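Local coordinates for protein flavocytochrome C3 fumarate reductase (Shewanella frigidimarina, PDB 1QO8) that reduces fumarate to succinate in vitro, essentially in one direction, using one FAD and four covalently bound haems c per subunit, at residues Arg268-Val277 with Ala287-Met298; His499-Ile507 with Glu529-Arg539. All blocks are in the same frame, centred on the assembly; numbering follows the deposited sequence.

Contact 1: residues Arg268-Val277 with Ala287-Met298; sequences RLNSRVVKLV and AVVHGKHTGYYM. With FAD (flavin-adenine dinucleotide), chain G.
V273 and V289 face each other as a non-hydrogen-bonded pair where strand 271-278 runs antiparallel to strand 284-291, while R272 and H290 form the hydrogen-bonded pair beside them. The regular register breaks further on: V274 and K275 both lie opposite V288, a classic beta bulge. V274 N still reaches V288 O at 2.7 Å in an almost straight bond (179°), and K275 O accepts V288 N. With chi1 of V274 at -70°, CG2 is wedged between its own backbone N and carbonyl carbon, which brings it 3.8 Å from V288 CG1 and to the rim of the Y296 ring. At one end, V277 and M298 meet tip to tip, V277 CG1 against the methyl CE of a fully extended methionine. Over the face that carries V273 and V289, R268 NH1 donates to Y297 OH (3.1 Å), which lies in the guanidinium plane; E120 takes the same nitrogen in a salt bridge. Y297 has chi1 68°, laying one ring face over V289 CB, and a water joins its hydroxyl to S271 OG. At the other end N270 and K292 pack CB to CB, and a second water bridges N270 OD1 and K292 NZ; N270 ND2 bonds the D27 carbonyl, and the ammonium pairs with E29. The outer edge of the hairpin is given to the cofactor: V273 N donates to FAD N1A (3.0 Å) and V273 O accepts from FAD N6A (2.8 Å). The extended R272 passes the adenine amino group and ends between D102 and D339. Such recognition of adenine by one residue's backbone N-H and C=O is a familiar device of Rossmann-type FAD-binding domains.

Contact 2: residues His499-Ile507 with Glu529-Arg539; sequences HHTMGGVAI and EVTGGVHGYNR. With FAD (flavin-adenine dinucleotide), chain G.
E529 reaches across to H500 and T501 with an extended side chain that lies beside the ribityl chain of FAD. Its CB sits 4.0 Å from both O2P and O3' of the cofactor, with CG anti to the backbone N (chi1 -160°). CG then passes over one face of the H500 ring, 3.6 Å from its centroid, as a CH-pi contact. CD follows 3.2 Å above the same face, nearer the rim, with the carboxylate stacked 18° from the ring plane. At the tip the two oxygens part: OE1 accepts from FAD O3' (2.8 Å) and from a water that also bonds H499 O and H500 ND1, whereas OE2 takes T501 N (2.8 Å) on its anti side, tilted out of the carboxylate plane. The opposite face of H500 is covered by R539 CD, centred over the ring, so the imidazole is held between an acid and an arginine chain, and its edge points at the face of H535. Beyond H500, the R539 guanidinium turns one face to H499 NE2, while H499 ND1 is hydrogen-bonded to S331. M502, bent at chi2 and chi3, tucks CG against H535 CB and SD against R539 N. Farther along, V505 N bonds V530 O on an in-plane lone pair and V505 O receives G532 N; the close backbones there leave no room for a side chain at G504 or G532. Were E529 an alanine, the ribityl O3' and the T501 amide would probably lose their acceptor, and one face of H500 its cover. H499 and R539 probably bind fumarate and succinate, as in related enzymes, and R539 NH1 approaches FAD N1; a positive guanidinium there would be expected to stabilise negative charge on the reduced flavin.

Contact 1 closes before contact 2 opens, yet both lie in the FAD-binding domain and touch the same dinucleotide. Their centres are about 26 Å apart and their nearest atoms about 8 Å, so it is the extended cofactor that spans them. Contact 1 belongs to the four-stranded mixed sheet and holds the adenine end. Contact 2 joins strand 489-505, part of a separate mixed sheet, to the loop between strand 524-526 and helix 543-563, and serves the pyrophosphate, ribityl chain and flavin ring. Segment 287-298 also reaches a haem through H293. Regions remote in sequence thus fix opposite ends of one FAD, placing its flavin at the probable fumarate site.

Contact 1: residues Arg268-Val277 with Ala287-Met298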
loop_
_atom_site.group_PDB
_atom_site.type_symbol
_atom_site.label_atom_id
_atom_site.label_comp_id
_atom_site.label_asym_id
_atom_site.label_seq_id
_atom_site.Cartn_x
_atom_site.Cartn_y
_atom_site.Cartn_z
ATOM N N ARG A 268 21.875 22.415 3.610
ATOM C CA ARG A 268 20.923 23.422 4.091
ATOM C C ARG A 268 20.001 22.763 5.098
ATOM O O ARG A 268 19.145 22.003 4.673
ATOM C CB ARG A 268 20.127 23.951 2.912
ATOM C CG ARG A 268 19.616 25.316 2.670
ATOM C CD ARG A 268 19.142 25.571 1.192
ATOM N NE ARG A 268 20.251 25.968 0.324
ATOM C CZ ARG A 268 20.025 26.724 -0.796
ATOM N NH1 ARG A 268 18.764 27.044 -1.107
ATOM N NH2 ARG A 268 21.001 27.145 -1.583
ATOM N N LEU A 269 20.010 23.157 6.340
ATOM C CA LEU A 269 19.284 22.615 7.452
ATOM C C LEU A 269 17.959 23.327 7.561
ATOM O O LEU A 269 17.682 24.364 6.942
ATOM C CB LEU A 269 20.198 22.774 8.682
ATOM C CG LEU A 269 21.502 21.903 8.652
ATOM C CD1 LEU A 269 22.468 22.312 9.744
ATOM C CD2 LEU A 269 21.119 20.450 8.698
ATOM N N ASN A 270 17.090 22.766 8.390
ATOM C CA ASN A 270 15.722 23.238 8.674
ATOM C C ASN A 270 15.051 23.663 7.346
ATOM O O ASN A 270 14.298 24.635 7.307
ATOM C CB ASN A 270 15.752 24.339 9.692
ATOM C CG ASN A 270 16.697 24.083 10.844
ATOM O OD1 ASN A 270 16.475 23.173 11.690
ATOM N ND2 ASN A 270 17.766 24.917 10.985
ATOM N N SER A 271 15.192 22.836 6.319
ATOM C CA SER A 271 14.642 23.004 4.983
ATOM C C SER A 271 13.921 21.708 4.564
ATOM O O SER A 271 14.548 20.738 4.124
ATOM C CB SER A 271 15.852 23.207 4.027
ATOM O OG SER A 271 16.471 24.393 4.541
ATOM N N ARG A 272 12.616 21.711 4.745
ATOM C CA ARG A 272 11.773 20.604 4.362
ATOM C C ARG A 272 11.205 20.717 2.937
ATOM O O ARG A 272 10.464 21.675 2.561
ATOM C CB ARG A 272 10.605 20.497 5.360
ATOM C CG ARG A 272 9.726 19.301 4.997
ATOM C CD ARG A 272 8.686 19.214 6.115
ATOM N NE ARG A 272 8.096 17.898 6.071
ATOM C CZ ARG A 272 6.954 17.592 6.695
ATOM N NH1 ARG A 272 6.315 18.486 7.428
ATOM N NH2 ARG A 272 6.490 16.348 6.565
ATOM N N VAL A 273 11.547 19.677 2.181
ATOM C CA VAL A 273 11.010 19.572 0.836
ATOM C C VAL A 273 9.552 19.070 0.986
ATOM O O VAL A 273 9.331 18.127 1.766
ATOM C CB VAL A 273 11.807 18.613 -0.048
ATOM C CG1 VAL A 273 10.991 18.366 -1.341
ATOM C CG2 VAL A 273 13.190 19.160 -0.389
ATOM N N VAL A 274 8.635 19.786 0.334
ATOM C CA VAL A 274 7.207 19.513 0.456
ATOM C C VAL A 274 6.468 19.155 -0.813
ATOM O O VAL A 274 5.342 18.672 -0.850
ATOM C CB VAL A 274 6.536 20.701 1.121
ATOM C CG1 VAL A 274 6.855 20.887 2.584
ATOM C CG2 VAL A 274 6.835 22.040 0.365
ATOM N N LYS A 275 7.080 19.299 -2.007
ATOM C CA LYS A 275 6.479 18.943 -3.252
ATOM C C LYS A 275 7.512 18.762 -4.337
ATOM O O LYS A 275 8.516 19.464 -4.293
ATOM C CB LYS A 275 5.520 20.116 -3.658
ATOM C CG LYS A 275 4.576 19.578 -4.741
ATOM C CD LYS A 275 3.536 20.608 -5.153
ATOM C CE LYS A 275 2.322 19.796 -5.624
ATOM N NZ LYS A 275 2.159 19.913 -7.103
ATOM N N LEU A 276 7.404 17.805 -5.203
ATOM C CA LEU A 276 8.280 17.725 -6.366
ATOM C C LEU A 276 7.513 18.459 -7.503
ATOM O O LEU A 276 6.291 18.277 -7.641
ATOM C CB LEU A 276 8.539 16.280 -6.774
ATOM C CG LEU A 276 9.173 15.351 -5.703
ATOM C CD1 LEU A 276 8.956 13.880 -6.045
ATOM C CD2 LEU A 276 10.659 15.628 -5.538
ATOM N N VAL A 277 8.224 19.235 -8.284
ATOM C CA VAL A 277 7.547 20.098 -9.285
ATOM C C VAL A 277 7.766 19.377 -10.604
ATOM O O VAL A 277 8.889 19.071 -10.989
ATOM C CB VAL A 277 8.167 21.497 -9.370
ATOM C CG1 VAL A 277 7.395 22.431 -10.372
ATOM C CG2 VAL A 277 8.205 22.093 -7.973
ATOM N N ALA A 287 11.649 21.517 -6.788
ATOM C CA ALA A 287 10.892 21.027 -5.631
ATOM C C ALA A 287 10.638 22.249 -4.790
ATOM O O ALA A 287 11.479 23.148 -4.879
ATOM C CB ALA A 287 11.863 20.074 -4.868
ATOM N N VAL A 288 9.534 22.315 -4.092
ATOM C CA VAL A 288 9.272 23.372 -3.155
ATOM C C VAL A 288 9.779 22.952 -1.781
ATOM O O VAL A 288 9.478 21.848 -1.248
ATOM C CB VAL A 288 7.765 23.632 -3.062
ATOM C CG1 VAL A 288 7.490 24.834 -2.159
ATOM C CG2 VAL A 288 7.156 23.890 -4.471
ATOM N N VAL A 289 10.580 23.851 -1.247
ATOM C CA VAL A 289 11.194 23.851 0.045
ATOM C C VAL A 289 10.455 24.817 0.988
ATOM O O VAL A 289 10.137 25.964 0.676
ATOM C CB VAL A 289 12.649 24.355 -0.008
ATOM C CG1 VAL A 289 13.291 24.274 1.389
ATOM C CG2 VAL A 289 13.456 23.566 -0.991
ATOM N N HIS A 290 10.072 24.298 2.154
ATOM C CA HIS A 290 9.713 25.119 3.283
ATOM C C HIS A 290 10.888 25.255 4.240
ATOM O O HIS A 290 11.239 24.293 4.923
ATOM C CB HIS A 290 8.473 24.542 3.950
ATOM C CG HIS A 290 8.081 25.370 5.126
ATOM N ND1 HIS A 290 7.258 24.864 6.060
ATOM C CD2 HIS A 290 8.376 26.629 5.529
ATOM C CE1 HIS A 290 7.046 25.755 7.026
ATOM N NE2 HIS A 290 7.694 26.838 6.702
ATOM N N GLY A 291 11.504 26.445 4.198
ATOM C CA GLY A 291 12.637 26.781 5.031
ATOM C C GLY A 291 12.050 27.431 6.258
ATOM O O GLY A 291 11.077 28.217 6.130
ATOM N N LYS A 292 12.676 27.131 7.405
ATOM C CA LYS A 292 12.136 27.664 8.661
ATOM C C LYS A 292 12.069 29.198 8.648
ATOM O O LYS A 292 11.223 29.743 9.353
ATOM C CB LYS A 292 13.141 27.213 9.751
ATOM C CG LYS A 292 12.921 27.842 11.134
ATOM C CD LYS A 292 13.917 27.198 12.130
ATOM C CE LYS A 292 13.622 27.661 13.581
ATOM N NZ LYS A 292 14.819 27.137 14.388
ATOM N N HIS A 293 13.095 29.832 8.137
ATOM C CA HIS A 293 13.135 31.323 8.267
ATOM C C HIS A 293 12.637 31.965 6.974
ATOM O O HIS A 293 11.910 32.911 6.912
ATOM C CB HIS A 293 14.615 31.761 8.545
ATOM C CG HIS A 293 14.840 31.338 9.990
ATOM N ND1 HIS A 293 15.802 30.441 10.426
ATOM C CD2 HIS A 293 14.155 31.686 11.084
ATOM C CE1 HIS A 293 15.686 30.302 11.734
ATOM N NE2 HIS A 293 14.669 31.028 12.152
ATOM N N THR A 294 13.040 31.341 5.871
ATOM C CA THR A 294 12.793 31.970 4.573
ATOM C C THR A 294 11.409 31.628 4.043
ATOM O O THR A 294 10.901 32.353 3.225
ATOM C CB THR A 294 13.882 31.505 3.615
ATOM O OG1 THR A 294 13.691 30.186 3.215
ATOM C CG2 THR A 294 15.232 31.648 4.268
ATOM N N GLY A 295 10.778 30.551 4.526
ATOM C CA GLY A 295 9.428 30.242 4.059
ATOM C C GLY A 295 9.538 29.342 2.845
ATOM O O GLY A 295 10.562 28.652 2.619
ATOM N N TYR A 296 8.531 29.408 1.987
ATOM C CA TYR A 296 8.395 28.505 0.859
ATOM C C TYR A 296 9.046 29.085 -0.354
ATOM O O TYR A 296 8.801 30.270 -0.666
ATOM C CB TYR A 296 6.942 28.201 0.533
ATOM C CG TYR A 296 6.216 27.395 1.600
ATOM C CD1 TYR A 296 5.749 27.988 2.767
ATOM C CD2 TYR A 296 6.016 26.038 1.431
ATOM C CE1 TYR A 296 5.090 27.216 3.698
ATOM C CE2 TYR A 296 5.340 25.273 2.359
ATOM C CZ TYR A 296 4.902 25.853 3.489
ATOM O OH TYR A 296 4.230 25.129 4.433
ATOM N N TYR A 297 9.788 28.284 -1.073
ATOM C CA TYR A 297 10.467 28.752 -2.278
ATOM C C TYR A 297 10.769 27.563 -3.175
ATOM O O TYR A 297 10.764 26.426 -2.648
ATOM C CB TYR A 297 11.757 29.472 -1.996
ATOM C CG TYR A 297 12.914 28.699 -1.438
ATOM C CD1 TYR A 297 12.921 28.402 -0.072
ATOM C CD2 TYR A 297 13.955 28.278 -2.229
ATOM C CE1 TYR A 297 13.983 27.676 0.471
ATOM C CE2 TYR A 297 15.006 27.560 -1.689
ATOM C CZ TYR A 297 15.003 27.268 -0.327
ATOM O OH TYR A 297 16.049 26.591 0.218
ATOM N N MET A 298 11.109 27.788 -4.418
ATOM C CA MET A 298 11.270 26.685 -5.347
ATOM C C MET A 298 12.743 26.742 -5.745
ATOM O O MET A 298 13.247 27.823 -5.995
ATOM C CB MET A 298 10.419 26.686 -6.614
ATOM C CG MET A 298 10.795 25.763 -7.768
ATOM S SD MET A 298 9.539 25.756 -9.112
ATOM C CE MET A 298 10.413 24.814 -10.347
HETATM P PA FAD G . 18.128 8.443 6.998
HETATM O O1A FAD G . 19.480 8.214 7.600
HETATM O O2A FAD G . 17.012 8.430 7.766
HETATM O O5B FAD G . 18.188 9.982 6.686
HETATM C C5B FAD G . 17.147 10.689 5.895
HETATM C C4B FAD G . 17.439 12.269 6.001
HETATM O O4B FAD G . 16.336 12.876 5.167
HETATM C C3B FAD G . 17.132 12.808 7.437
HETATM O O3B FAD G . 18.118 13.411 8.147
HETATM C C2B FAD G . 15.705 13.459 7.330
HETATM O O2B FAD G . 15.476 14.580 8.220
HETATM C C1B FAD G . 15.802 14.012 5.958
HETATM N N9A FAD G . 14.492 14.236 5.331
HETATM C C8A FAD G . 13.350 13.482 5.439
HETATM N N7A FAD G . 12.331 14.038 4.843
HETATM C C5A FAD G . 12.811 15.227 4.302
HETATM C C6A FAD G . 12.167 16.334 3.601
HETATM N N6A FAD G . 10.902 16.364 3.287
HETATM N N1A FAD G . 13.015 17.322 3.219
HETATM C C2A FAD G . 14.337 17.380 3.596
HETATM N N3A FAD G . 15.004 16.409 4.261
HETATM C C4A FAD G . 14.170 15.389 4.599
HETATM N N1 FAD G . 20.882 -0.900 9.276
HETATM C C2 FAD G . 21.991 -1.537 9.010
HETATM O O2 FAD G . 22.311 -2.049 7.988
HETATM N N3 FAD G . 23.026 -1.707 9.978
HETATM C C4 FAD G . 22.780 -1.134 11.221
HETATM O O4 FAD G . 23.583 -1.277 12.099
HETATM C C4X FAD G . 21.504 -0.483 11.508
HETATM N N5 FAD G . 21.256 0.006 12.733
HETATM C C5X FAD G . 20.112 0.683 12.992
HETATM C C6 FAD G . 19.925 1.182 14.289
HETATM C C7 FAD G . 18.779 1.881 14.582
HETATM C C7M FAD G . 18.504 2.448 15.938
HETATM C C8 FAD G . 17.825 2.112 13.526
HETATM C C8M FAD G . 16.606 2.934 13.816
HETATM C C9 FAD G . 18.021 1.651 12.250
HETATM C C9A FAD G . 19.152 0.934 11.937
HETATM N N10 FAD G . 19.447 0.382 10.675
HETATM C C10 FAD G . 20.572 -0.309 10.434
HETATM C "C1'" FAD G . 18.727 0.884 9.462
HETATM C "C2'" FAD G . 19.631 1.909 8.698
HETATM O "O2'" FAD G . 20.218 2.658 9.815
HETATM C "C3'" FAD G . 18.649 2.912 8.044
HETATM O "O3'" FAD G . 17.771 2.240 7.131
HETATM C "C4'" FAD G . 19.480 3.725 6.994
HETATM O "O4'" FAD G . 20.400 4.504 7.817
HETATM C "C5'" FAD G . 18.469 4.733 6.338
HETATM O "O5'" FAD G . 19.413 5.762 5.637
HETATM P P FAD G . 18.873 6.879 4.724
HETATM O O1P FAD G . 20.112 7.592 4.232
HETATM O O2P FAD G . 18.026 6.209 3.844
HETATM O O3P FAD G . 18.000 7.633 5.602
HETATM O O HOH W 1 15.576 24.095 14.360
HETATM O O HOH W 2 16.158 26.612 2.966
#

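Contact 2: residues His499-Ile507 with Glu529-Arg539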
loop_
_atom_site.group_PDB
_atom_site.type_symbol
_atom_site.label_atom_id
_atom_site.label_comp_id
_atom_site.label_asym_id
_atom_site.label_seq_id
_atom_site.Cartn_x
_atom_site.Cartn_y
_atom_site.Cartn_z
ATOM N N HIS A 499 10.954 -0.253 13.280
ATOM C CA HIS A 499 12.359 -0.138 13.121
ATOM C C HIS A 499 12.726 0.122 11.697
ATOM O O HIS A 499 13.688 0.894 11.581
ATOM C CB HIS A 499 12.972 -1.545 13.586
ATOM C CG HIS A 499 14.467 -1.474 13.540
ATOM N ND1 HIS A 499 15.099 -0.692 14.493
ATOM C CD2 HIS A 499 15.426 -2.019 12.782
ATOM C CE1 HIS A 499 16.439 -0.743 14.297
ATOM N NE2 HIS A 499 16.636 -1.489 13.236
ATOM N N HIS A 500 12.113 -0.439 10.661
ATOM C CA HIS A 500 12.748 -0.156 9.353
ATOM C C HIS A 500 11.564 -0.350 8.402
ATOM O O HIS A 500 10.810 -1.311 8.562
ATOM C CB HIS A 500 13.865 -1.092 8.999
ATOM C CG HIS A 500 14.526 -0.815 7.659
ATOM N ND1 HIS A 500 15.553 0.027 7.509
ATOM C CD2 HIS A 500 14.195 -1.318 6.393
ATOM C CE1 HIS A 500 15.969 0.042 6.216
ATOM N NE2 HIS A 500 15.132 -0.704 5.524
ATOM N N THR A 501 11.378 0.512 7.397
ATOM C CA THR A 501 10.380 0.201 6.383
ATOM C C THR A 501 11.012 -0.221 5.085
ATOM O O THR A 501 11.496 0.635 4.355
ATOM C CB THR A 501 9.471 1.452 6.158
ATOM O OG1 THR A 501 10.272 2.588 5.814
ATOM C CG2 THR A 501 8.831 1.790 7.474
ATOM N N MET A 502 11.073 -1.515 4.794
ATOM C CA MET A 502 11.649 -2.056 3.607
ATOM C C MET A 502 10.915 -1.542 2.362
ATOM O O MET A 502 11.609 -1.490 1.329
ATOM C CB MET A 502 11.470 -3.619 3.449
ATOM C CG MET A 502 12.309 -4.486 4.439
ATOM S SD MET A 502 11.937 -4.445 6.197
ATOM C CE MET A 502 10.337 -5.239 6.342
ATOM N N GLY A 503 9.617 -1.299 2.393
ATOM C CA GLY A 503 8.976 -0.884 1.175
ATOM C C GLY A 503 9.281 0.601 0.900
ATOM O O GLY A 503 9.742 1.325 1.822
ATOM N N GLY A 504 9.062 1.014 -0.329
ATOM C CA GLY A 504 9.238 2.453 -0.611
ATOM C C GLY A 504 9.010 2.661 -2.126
ATOM O O GLY A 504 8.378 1.851 -2.780
ATOM N N VAL A 505 9.651 3.646 -2.634
ATOM C CA VAL A 505 9.582 4.124 -4.054
ATOM C C VAL A 505 10.195 3.069 -4.908
ATOM O O VAL A 505 11.265 2.519 -4.585
ATOM C CB VAL A 505 10.313 5.449 -3.866
ATOM C CG1 VAL A 505 11.691 5.599 -4.512
ATOM C CG2 VAL A 505 9.373 6.601 -3.836
ATOM N N ALA A 506 9.572 2.690 -6.029
ATOM C CA ALA A 506 10.240 1.792 -6.953
ATOM C C ALA A 506 11.391 2.467 -7.693
ATOM O O ALA A 506 11.367 3.582 -8.231
ATOM C CB ALA A 506 9.265 1.234 -8.000
ATOM N N ILE A 507 12.375 1.629 -7.882
ATOM C CA ILE A 507 13.663 2.036 -8.481
ATOM C C ILE A 507 14.135 1.053 -9.512
ATOM O O ILE A 507 13.737 -0.117 -9.368
ATOM C CB ILE A 507 14.553 2.248 -7.247
ATOM C CG1 ILE A 507 14.829 3.760 -7.255
ATOM C CG2 ILE A 507 15.800 1.441 -7.033
ATOM C CD1 ILE A 507 14.519 4.420 -5.968
ATOM N N GLU A 529 16.522 4.055 2.574
ATOM C CA GLU A 529 15.292 3.387 3.030
ATOM C C GLU A 529 14.063 3.954 2.337
ATOM O O GLU A 529 12.934 3.400 2.465
ATOM C CB GLU A 529 15.083 3.628 4.531
ATOM C CG GLU A 529 14.143 2.662 5.283
ATOM C CD GLU A 529 14.209 2.866 6.769
ATOM O OE1 GLU A 529 15.263 3.372 7.325
ATOM O OE2 GLU A 529 13.201 2.639 7.487
ATOM N N VAL A 530 14.140 5.174 1.771
ATOM C CA VAL A 530 13.033 5.716 0.991
ATOM C C VAL A 530 12.526 4.784 -0.121
ATOM O O VAL A 530 11.380 4.794 -0.583
ATOM C CB VAL A 530 13.320 7.118 0.437
ATOM C CG1 VAL A 530 14.300 7.150 -0.716
ATOM C CG2 VAL A 530 11.941 7.714 0.059
ATOM N N THR A 531 13.350 3.938 -0.651
ATOM C CA THR A 531 13.235 3.013 -1.766
ATOM C C THR A 531 12.778 1.633 -1.295
ATOM O O THR A 531 12.958 1.251 -0.137
ATOM C CB THR A 531 14.697 2.998 -2.238
ATOM O OG1 THR A 531 14.988 3.936 -3.315
ATOM C CG2 THR A 531 15.361 1.713 -2.217
ATOM N N GLY A 532 12.047 0.892 -2.148
ATOM C CA GLY A 532 11.567 -0.431 -1.749
ATOM C C GLY A 532 12.267 -1.484 -2.556
ATOM O O GLY A 532 12.914 -1.068 -3.559
ATOM N N GLY A 533 12.308 -2.791 -2.401
ATOM C CA GLY A 533 13.008 -3.654 -3.320
ATOM C C GLY A 533 14.383 -4.196 -2.968
ATOM O O GLY A 533 14.772 -5.279 -3.460
ATOM N N VAL A 534 15.275 -3.552 -2.271
ATOM C CA VAL A 534 16.595 -4.078 -1.922
ATOM C C VAL A 534 16.455 -5.238 -0.926
ATOM O O VAL A 534 17.106 -6.238 -1.039
ATOM C CB VAL A 534 17.469 -2.936 -1.347
ATOM C CG1 VAL A 534 18.848 -3.544 -0.982
ATOM C CG2 VAL A 534 17.657 -1.894 -2.431
ATOM N N HIS A 535 15.544 -5.140 0.041
ATOM C CA HIS A 535 15.362 -6.020 1.148
ATOM C C HIS A 535 14.153 -6.951 1.074
ATOM O O HIS A 535 13.988 -7.814 1.959
ATOM C CB HIS A 535 15.241 -5.206 2.466
ATOM C CG HIS A 535 16.405 -4.292 2.651
ATOM N ND1 HIS A 535 16.260 -2.903 2.657
ATOM C CD2 HIS A 535 17.737 -4.562 2.791
ATOM C CE1 HIS A 535 17.442 -2.342 2.844
ATOM N NE2 HIS A 535 18.348 -3.329 2.898
ATOM N N GLY A 536 13.426 -6.900 -0.045
ATOM C CA GLY A 536 12.184 -7.676 -0.091
ATOM C C GLY A 536 11.381 -7.583 1.175
ATOM O O GLY A 536 11.051 -6.465 1.619
ATOM N N TYR A 537 10.930 -8.698 1.726
ATOM C CA TYR A 537 10.039 -8.620 2.912
ATOM C C TYR A 537 10.800 -8.530 4.212
ATOM O O TYR A 537 10.129 -8.419 5.248
ATOM C CB TYR A 537 9.072 -9.825 2.945
ATOM C CG TYR A 537 7.992 -9.873 1.894
ATOM C CD1 TYR A 537 7.941 -8.944 0.851
ATOM C CD2 TYR A 537 6.978 -10.837 1.951
ATOM C CE1 TYR A 537 6.927 -8.987 -0.092
ATOM C CE2 TYR A 537 5.952 -10.899 1.006
ATOM C CZ TYR A 537 5.932 -9.961 -0.004
ATOM O OH TYR A 537 4.941 -9.951 -0.949
ATOM N N ASN A 538 12.140 -8.504 4.266
ATOM C CA ASN A 538 12.745 -8.430 5.636
ATOM C C ASN A 538 14.163 -7.959 5.497
ATOM O O ASN A 538 14.926 -8.633 4.788
ATOM C CB ASN A 538 12.664 -9.802 6.302
ATOM C CG ASN A 538 13.240 -9.759 7.715
ATOM O OD1 ASN A 538 12.854 -8.986 8.581
ATOM N ND2 ASN A 538 14.292 -10.532 7.943
ATOM N N ARG A 539 14.532 -6.854 6.142
ATOM C CA ARG A 539 15.919 -6.339 6.027
ATOM C C ARG A 539 16.823 -7.215 6.918
ATOM O O ARG A 539 16.408 -7.344 8.076
ATOM C CB ARG A 539 15.953 -4.894 6.558
ATOM C CG ARG A 539 17.296 -4.193 6.733
ATOM C CD ARG A 539 17.271 -2.978 7.677
ATOM N NE ARG A 539 16.916 -3.538 9.008
ATOM C CZ ARG A 539 17.722 -3.875 10.009
ATOM N NH1 ARG A 539 19.017 -3.593 9.835
ATOM N NH2 ARG A 539 17.263 -4.476 11.100
HETATM P PA FAD G . 18.128 8.443 6.998
HETATM O O1A FAD G . 19.480 8.214 7.600
HETATM O O2A FAD G . 17.012 8.430 7.766
HETATM O O5B FAD G . 18.188 9.982 6.686
HETATM C C5B FAD G . 17.147 10.689 5.895
HETATM C C4B FAD G . 17.439 12.269 6.001
HETATM O O4B FAD G . 16.336 12.876 5.167
HETATM C C3B FAD G . 17.132 12.808 7.437
HETATM O O3B FAD G . 18.118 13.411 8.147
HETATM C C2B FAD G . 15.705 13.459 7.330
HETATM O O2B FAD G . 15.476 14.580 8.220
HETATM C C1B FAD G . 15.802 14.012 5.958
HETATM N N9A FAD G . 14.492 14.236 5.331
HETATM C C8A FAD G . 13.350 13.482 5.439
HETATM N N7A FAD G . 12.331 14.038 4.843
HETATM C C5A FAD G . 12.811 15.227 4.302
HETATM C C6A FAD G . 12.167 16.334 3.601
HETATM N N6A FAD G . 10.902 16.364 3.287
HETATM N N1A FAD G . 13.015 17.322 3.219
HETATM C C2A FAD G . 14.337 17.380 3.596
HETATM N N3A FAD G . 15.004 16.409 4.261
HETATM C C4A FAD G . 14.170 15.389 4.599
HETATM N N1 FAD G . 20.882 -0.900 9.276
HETATM C C2 FAD G . 21.991 -1.537 9.010
HETATM O O2 FAD G . 22.311 -2.049 7.988
HETATM N N3 FAD G . 23.026 -1.707 9.978
HETATM C C4 FAD G . 22.780 -1.134 11.221
HETATM O O4 FAD G . 23.583 -1.277 12.099
HETATM C C4X FAD G . 21.504 -0.483 11.508
HETATM N N5 FAD G . 21.256 0.006 12.733
HETATM C C5X FAD G . 20.112 0.683 12.992
HETATM C C6 FAD G . 19.925 1.182 14.289
HETATM C C7 FAD G . 18.779 1.881 14.582
HETATM C C7M FAD G . 18.504 2.448 15.938
HETATM C C8 FAD G . 17.825 2.112 13.526
HETATM C C8M FAD G . 16.606 2.934 13.816
HETATM C C9 FAD G . 18.021 1.651 12.250
HETATM C C9A FAD G . 19.152 0.934 11.937
HETATM N N10 FAD G . 19.447 0.382 10.675
HETATM C C10 FAD G . 20.572 -0.309 10.434
HETATM C "C1'" FAD G . 18.727 0.884 9.462
HETATM C "C2'" FAD G . 19.631 1.909 8.698
HETATM O "O2'" FAD G . 20.218 2.658 9.815
HETATM C "C3'" FAD G . 18.649 2.912 8.044
HETATM O "O3'" FAD G . 17.771 2.240 7.131
HETATM C "C4'" FAD G . 19.480 3.725 6.994
HETATM O "O4'" FAD G . 20.400 4.504 7.817
HETATM C "C5'" FAD G . 18.469 4.733 6.338
HETATM O "O5'" FAD G . 19.413 5.762 5.637
HETATM P P FAD G . 18.873 6.879 4.724
HETATM O O1P FAD G . 20.112 7.592 4.232
HETATM O O2P FAD G . 18.026 6.209 3.844
HETATM O O3P FAD G . 18.000 7.633 5.602
HETATM O O HOH W 3 15.369 2.058 9.767
HETATM O O HOH W 4 14.493 0.002 2.785
HETATM O O HOH W 5 10.303 3.761 2.973
HETATM O O HOH W 6 14.039 -2.265 0.271
HETATM O O HOH W 7 12.114 -0.897 -6.509
#